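Local coordinates for protein putative Nitroreductase (Anabaena variabilis ATCC 29413, PDB 3EO7) that binds flavin mononucleotide and probably acts as an FMN-dependent oxidoreductase of the nitroreductase family, at residues Phe213-Val218 / Tyr273-Thr278; Gly230-Leu235 / Val452-His457. One frame throughout, in Å; residues are numbered along the deposited sequence.

Interaction 1 of 2, residues Phe213-Val218 / Tyr273-Thr278; sequences FIDEAV and YFHHHT
Two different first torsions point the Asp215 carboxylate and the His275 imidazole at one shared water. In Asp215, CG stands beside the backbone N (chi1 -58°), which turns the carboxylate from the first turn of helix 215-222 toward segment 273-278. In His275, CG is anti to the backbone N (chi1 -175°), and the imidazole is carried out from near the end of helix 270-276 to meet it. The two groups stop short of direct bonding, with Asp215 OD2 4.4 Å from His275 NE2. A single water fills the step, donating to Asp215 OD2 at 2.8 Å and lying in the plane of the imidazole, at its edge, 2.8 Å from His275 NE2. The other ring nitrogen, ND1, is hydrogen-bonded to Tyr182 OH, so both ring nitrogens have partners, which should fix the rotation of the ring. A second bridge is made by an arginine: Arg451 NH1 forms a salt bridge to Asp215 OD1 and also bonds Thr278 O, two oxygens 4.5 Å apart. Past the helix end, His277 ND1 turns back to donate to Tyr273 O at 2.7 Å, its ring lying over the face of the Tyr273 ring. Only 68 Å² is buried between the segments. With Arg451 and Arg454 both salt-bridged to its carboxylate, buried Asp215 is probably ionised; water joins the two helices, and Arg451 joins Asp215 to the loop after helix 270-276.

Interaction 2 of 2, residues Gly230-Leu235 / Val452-His457; sequences GAIAVL and VYRYLH
Arg454 and Ile232 meet in van der Waals contact, a methyl branch against the guanidinium: the two side chains cross at a slant, and Ile232 CG2 lies 4.0 Å from Arg454 NH1. The first torsion of Ile232 (chi1 55°) puts CG1 between N and the carbonyl carbon, leaving CG2 as the branch that meets Arg454. The polar part runs through water. One molecule donates to Ile232 O at 2.8 Å and accepts from Arg454 NH1 at 3.0 Å, lying in the guanidinium plane at its edge. Ala231 O is farther off, 4.0 Å from Arg454 NH1. The strand is irregular just here: Ile232 and Ala233 both face Val166 of strand 162-169, a classic beta bulge, and Ile232 has a psi of only -10°. Strand 229-239 belongs to the seven-stranded antiparallel sheet. Segments 230-235 and 452-457 lie in the first and second nitroreductase-family regions of the sequence, so the contact joins the two, with the side chain of Ile232 about 12 Å from the bound FMN. The charged end of Arg454, reached by an extended chain, makes a salt bridge from NH1 to Asp215 OD2 and a probable hydrogen bond between NH2 and Thr278 OG1. Within the helix, His457 ND1 donates to Tyr453 O at 3.0 Å, the acceptor in the ring plane, while His457 CE1 stands 3.2 Å above the Tyr453 ring, toward its rim.

Both contacts are buried, but they differ in depth: interaction 2 lies about 9 Å from the centre of the chain and interaction 1 about 19 Å, measured centre to centre. They share no element. Interaction 1 joins helices 215-222 and 270-276, which precede and follow strand 229-239 in the chain, whereas interaction 2 ties that strand to helix 452-473. Each relies on one bridging water, set between carboxylate and imidazole in the first and between main-chain carbonyl and guanidinium in the second. Their polar ends merge in the salt bridge of Asp215 OD2 with Arg454 NH1, 2.8 Å long. Phe213 CZ, packed 3.4 Å from Ala231 O, adds a further junction.

Interaction 1 of 2, residues Phe213-Val218 / Tyr273-Thr278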
loop_
_atom_site.group_PDB
_atom_site.type_symbol
_atom_site.label_atom_id
_atom_site.label_comp_id
_atom_site.label_asym_id
_atom_site.label_seq_id
_atom_site.Cartn_x
_atom_site.Cartn_y
_atom_site.Cartn_z
ATOM N N PHE A 213 7.011 0.942 -16.012
ATOM C CA PHE A 213 6.420 0.327 -17.200
ATOM C C PHE A 213 5.756 1.424 -18.036
ATOM O O PHE A 213 5.477 2.498 -17.527
ATOM C CB PHE A 213 5.401 -0.769 -16.809
ATOM C CG PHE A 213 4.331 -0.294 -15.858
ATOM C CD1 PHE A 213 3.257 0.456 -16.317
ATOM C CD2 PHE A 213 4.402 -0.585 -14.516
ATOM C CE1 PHE A 213 2.284 0.904 -15.433
ATOM C CE2 PHE A 213 3.440 -0.144 -13.613
ATOM C CZ PHE A 213 2.369 0.600 -14.073
ATOM N N ILE A 214 5.484 1.102 -19.295
ATOM C CA ILE A 214 4.840 1.991 -20.254
ATOM C C ILE A 214 3.338 1.914 -19.994
ATOM O O ILE A 214 2.665 0.948 -20.372
ATOM C CB ILE A 214 5.196 1.636 -21.730
ATOM C CG1 ILE A 214 6.731 1.651 -21.917
ATOM C CG2 ILE A 214 4.505 2.595 -22.689
ATOM C CD1 ILE A 214 7.209 1.060 -23.263
ATOM N N ASP A 215 2.833 2.920 -19.285
ATOM C CA ASP A 215 1.409 2.924 -18.886
ATOM C C ASP A 215 0.474 2.654 -20.041
ATOM O O ASP A 215 -0.421 1.829 -19.925
ATOM C CB ASP A 215 1.013 4.223 -18.184
ATOM C CG ASP A 215 1.857 4.501 -16.950
ATOM O OD1 ASP A 215 3.061 4.834 -17.111
ATOM O OD2 ASP A 215 1.302 4.409 -15.840
ATOM N N GLU A 216 0.687 3.364 -21.144
ATOM C CA GLU A 216 -0.157 3.217 -22.326
ATOM C C GLU A 216 -0.259 1.742 -22.756
ATOM O O GLU A 216 -1.335 1.248 -23.118
ATOM C CB GLU A 216 0.405 4.067 -23.472
ATOM C CG GLU A 216 -0.442 4.035 -24.735
ATOM C CD GLU A 216 0.128 4.850 -25.877
ATOM O OE1 GLU A 216 1.275 5.345 -25.807
ATOM O OE2 GLU A 216 -0.591 4.964 -26.890
ATOM N N ALA A 217 0.888 1.064 -22.766
ATOM C CA ALA A 217 0.999 -0.326 -23.200
ATOM C C ALA A 217 0.344 -1.289 -22.268
ATOM O O ALA A 217 -0.316 -2.243 -22.707
ATOM C CB ALA A 217 2.482 -0.708 -23.402
ATOM N N VAL A 218 0.536 -1.082 -20.969
ATOM C CA VAL A 218 -0.065 -1.976 -19.988
ATOM C C VAL A 218 -1.577 -1.795 -20.005
ATOM O O VAL A 218 -2.325 -2.775 -19.988
ATOM C CB VAL A 218 0.510 -1.764 -18.597
ATOM C CG1 VAL A 218 -0.217 -2.650 -17.583
ATOM C CG2 VAL A 218 2.043 -2.030 -18.578
ATOM N N TYR A 273 -5.326 14.580 -14.964
ATOM C CA TYR A 273 -4.178 15.259 -15.520
ATOM C C TYR A 273 -2.904 14.658 -14.895
ATOM O O TYR A 273 -1.966 14.245 -15.598
ATOM C CB TYR A 273 -4.247 16.771 -15.282
ATOM C CG TYR A 273 -3.055 17.489 -15.897
ATOM C CD1 TYR A 273 -1.868 17.639 -15.190
ATOM C CD2 TYR A 273 -3.125 18.018 -17.182
ATOM C CE1 TYR A 273 -0.776 18.252 -15.755
ATOM C CE2 TYR A 273 -2.044 18.658 -17.734
ATOM C CZ TYR A 273 -0.841 18.745 -17.019
ATOM O OH TYR A 273 0.251 19.392 -17.565
ATOM N N PHE A 274 -2.878 14.568 -13.565
ATOM C CA PHE A 274 -1.679 14.092 -12.885
ATOM C C PHE A 274 -1.324 12.640 -13.254
ATOM O O PHE A 274 -0.148 12.343 -13.546
ATOM C CB PHE A 274 -1.823 14.276 -11.386
ATOM C CG PHE A 274 -0.580 13.971 -10.617
ATOM C CD1 PHE A 274 0.635 14.536 -10.959
ATOM C CD2 PHE A 274 -0.642 13.174 -9.487
ATOM C CE1 PHE A 274 1.795 14.255 -10.215
ATOM C CE2 PHE A 274 0.507 12.925 -8.725
ATOM C CZ PHE A 274 1.726 13.445 -9.114
ATOM N N HIS A 275 -2.323 11.784 -13.329
ATOM C CA HIS A 275 -2.062 10.391 -13.690
ATOM C C HIS A 275 -1.502 10.299 -15.111
ATOM O O HIS A 275 -0.548 9.576 -15.355
ATOM C CB HIS A 275 -3.297 9.503 -13.581
ATOM C CG HIS A 275 -2.987 8.070 -13.831
ATOM N ND1 HIS A 275 -2.339 7.284 -12.897
ATOM C CD2 HIS A 275 -3.128 7.308 -14.945
ATOM C CE1 HIS A 275 -2.108 6.092 -13.431
ATOM N NE2 HIS A 275 -2.607 6.072 -14.657
ATOM N N HIS A 276 -2.069 11.067 -16.038
ATOM C CA HIS A 276 -1.590 11.035 -17.405
ATOM C C HIS A 276 -0.301 11.808 -17.637
ATOM O O HIS A 276 0.288 11.701 -18.708
ATOM C CB HIS A 276 -2.672 11.507 -18.358
ATOM C CG HIS A 276 -3.747 10.491 -18.554
ATOM N ND1 HIS A 276 -3.892 9.782 -19.736
ATOM C CD2 HIS A 276 -4.687 10.015 -17.705
ATOM C CE1 HIS A 276 -4.910 8.945 -19.612
ATOM N NE2 HIS A 276 -5.396 9.045 -18.382
ATOM N N HIS A 277 0.142 12.553 -16.621
ATOM C CA HIS A 277 1.389 13.283 -16.701
ATOM C C HIS A 277 2.465 12.715 -15.756
ATOM O O HIS A 277 3.407 13.409 -15.369
ATOM C CB HIS A 277 1.157 14.767 -16.488
ATOM C CG HIS A 277 0.458 15.425 -17.634
ATOM N ND1 HIS A 277 -0.885 15.225 -17.888
ATOM C CD2 HIS A 277 0.909 16.257 -18.602
ATOM C CE1 HIS A 277 -1.229 15.904 -18.964
ATOM N NE2 HIS A 277 -0.168 16.556 -19.410
ATOM N N THR A 278 2.281 11.454 -15.361
ATOM C CA THR A 278 3.280 10.721 -14.604
ATOM C C THR A 278 3.578 9.408 -15.318
ATOM O O THR A 278 4.150 8.474 -14.745
ATOM C CB THR A 278 2.876 10.441 -13.152
ATOM O OG1 THR A 278 1.547 9.918 -13.081
ATOM C CG2 THR A 278 2.987 11.738 -12.312
HETATM O O HOH W 1 -1.439 3.746 -15.765
#

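Interaction 2 of 2, residues Gly230-Leu235 / Val452-His457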
loop_
_atom_site.group_PDB
_atom_site.type_symbol
_atom_site.label_atom_id
_atom_site.label_comp_id
_atom_site.label_asym_id
_atom_site.label_seq_id
_atom_site.Cartn_x
_atom_site.Cartn_y
_atom_site.Cartn_z
ATOM N N GLY A 230 -6.287 2.771 -14.490
ATOM C CA GLY A 230 -4.903 2.674 -14.944
ATOM C C GLY A 230 -4.043 1.809 -14.055
ATOM O O GLY A 230 -4.147 1.844 -12.833
ATOM N N ALA A 231 -3.207 1.008 -14.694
ATOM C CA ALA A 231 -2.248 0.162 -14.009
ATOM C C ALA A 231 -1.250 0.999 -13.197
ATOM O O ALA A 231 -0.724 1.997 -13.694
ATOM C CB ALA A 231 -1.485 -0.669 -15.046
ATOM N N ILE A 232 -1.016 0.609 -11.942
ATOM C CA ILE A 232 0.008 1.284 -11.146
ATOM C C ILE A 232 1.091 0.348 -10.582
ATOM O O ILE A 232 2.097 0.818 -10.061
ATOM C CB ILE A 232 -0.566 2.272 -10.097
ATOM C CG1 ILE A 232 -1.568 1.575 -9.190
ATOM C CG2 ILE A 232 -1.178 3.500 -10.828
ATOM C CD1 ILE A 232 -2.142 2.472 -8.061
ATOM N N ALA A 233 0.887 -0.961 -10.691
ATOM C CA ALA A 233 1.896 -1.924 -10.304
ATOM C C ALA A 233 1.718 -3.220 -11.106
ATOM O O ALA A 233 0.603 -3.711 -11.258
ATOM C CB ALA A 233 1.862 -2.237 -8.777
ATOM N N VAL A 234 2.839 -3.735 -11.606
ATOM C CA VAL A 234 2.946 -5.010 -12.318
ATOM C C VAL A 234 3.801 -5.914 -11.413
ATOM O O VAL A 234 4.869 -5.512 -10.971
ATOM C CB VAL A 234 3.527 -4.864 -13.735
ATOM C CG1 VAL A 234 3.754 -6.249 -14.386
ATOM C CG2 VAL A 234 2.583 -3.978 -14.629
ATOM N N LEU A 235 3.310 -7.112 -11.150
ATOM C CA LEU A 235 3.982 -8.042 -10.239
ATOM C C LEU A 235 4.036 -9.479 -10.743
ATOM O O LEU A 235 3.148 -10.273 -10.461
ATOM C CB LEU A 235 3.337 -8.007 -8.825
ATOM C CG LEU A 235 3.189 -6.663 -8.111
ATOM C CD1 LEU A 235 1.814 -6.074 -8.299
ATOM C CD2 LEU A 235 3.465 -6.823 -6.611
ATOM N N VAL A 452 7.310 9.553 -9.032
ATOM C CA VAL A 452 7.722 9.137 -7.691
ATOM C C VAL A 452 6.567 9.293 -6.698
ATOM O O VAL A 452 6.491 8.557 -5.712
ATOM C CB VAL A 452 8.960 9.920 -7.155
ATOM C CG1 VAL A 452 8.574 11.354 -6.683
ATOM C CG2 VAL A 452 9.668 9.082 -6.012
ATOM N N TYR A 453 5.636 10.208 -6.982
ATOM C CA TYR A 453 4.497 10.419 -6.108
ATOM C C TYR A 453 3.730 9.121 -5.900
ATOM O O TYR A 453 3.285 8.826 -4.769
ATOM C CB TYR A 453 3.582 11.511 -6.680
ATOM C CG TYR A 453 2.695 12.153 -5.633
ATOM C CD1 TYR A 453 3.147 13.207 -4.871
ATOM C CD2 TYR A 453 1.406 11.704 -5.431
ATOM C CE1 TYR A 453 2.338 13.831 -3.913
ATOM C CE2 TYR A 453 0.577 12.326 -4.520
ATOM C CZ TYR A 453 1.071 13.378 -3.739
ATOM O OH TYR A 453 0.247 13.973 -2.839
ATOM N N ARG A 454 3.521 8.368 -6.989
ATOM C CA ARG A 454 2.869 7.062 -6.897
ATOM C C ARG A 454 3.668 6.122 -5.978
ATOM O O ARG A 454 3.129 5.475 -5.112
ATOM C CB ARG A 454 2.838 6.377 -8.265
ATOM C CG ARG A 454 2.137 7.119 -9.339
ATOM C CD ARG A 454 2.093 6.182 -10.566
ATOM N NE ARG A 454 1.664 6.886 -11.745
ATOM C CZ ARG A 454 1.524 6.319 -12.952
ATOM N NH1 ARG A 454 1.782 5.026 -13.113
ATOM N NH2 ARG A 454 1.120 7.052 -13.968
ATOM N N TYR A 455 4.972 6.089 -6.214
ATOM C CA TYR A 455 5.878 5.178 -5.519
ATOM C C TYR A 455 5.880 5.436 -4.029
ATOM O O TYR A 455 5.850 4.505 -3.220
ATOM C CB TYR A 455 7.299 5.284 -6.039
ATOM C CG TYR A 455 7.521 4.996 -7.527
ATOM C CD1 TYR A 455 6.710 4.113 -8.239
ATOM C CD2 TYR A 455 8.632 5.521 -8.184
ATOM C CE1 TYR A 455 6.968 3.824 -9.538
ATOM C CE2 TYR A 455 8.908 5.238 -9.524
ATOM C CZ TYR A 455 8.057 4.374 -10.209
ATOM O OH TYR A 455 8.295 4.037 -11.535
ATOM N N LEU A 456 5.922 6.703 -3.666
ATOM C CA LEU A 456 5.969 7.081 -2.253
ATOM C C LEU A 456 4.730 6.605 -1.493
ATOM O O LEU A 456 4.831 6.056 -0.373
ATOM C CB LEU A 456 6.073 8.615 -2.100
ATOM C CG LEU A 456 7.344 9.290 -2.573
ATOM C CD1 LEU A 456 7.248 10.830 -2.580
ATOM C CD2 LEU A 456 8.545 8.771 -1.720
ATOM N N HIS A 457 3.563 6.860 -2.078
ATOM C CA HIS A 457 2.294 6.558 -1.434
ATOM C C HIS A 457 2.084 5.046 -1.398
ATOM O O HIS A 457 1.652 4.517 -0.377
ATOM C CB HIS A 457 1.150 7.328 -2.113
ATOM C CG HIS A 457 1.107 8.768 -1.725
ATOM N ND1 HIS A 457 1.937 9.722 -2.288
ATOM C CD2 HIS A 457 0.362 9.416 -0.800
ATOM C CE1 HIS A 457 1.684 10.895 -1.738
ATOM N NE2 HIS A 457 0.750 10.739 -0.820
HETATM O O HOH W 2 3.234 2.988 -11.401
#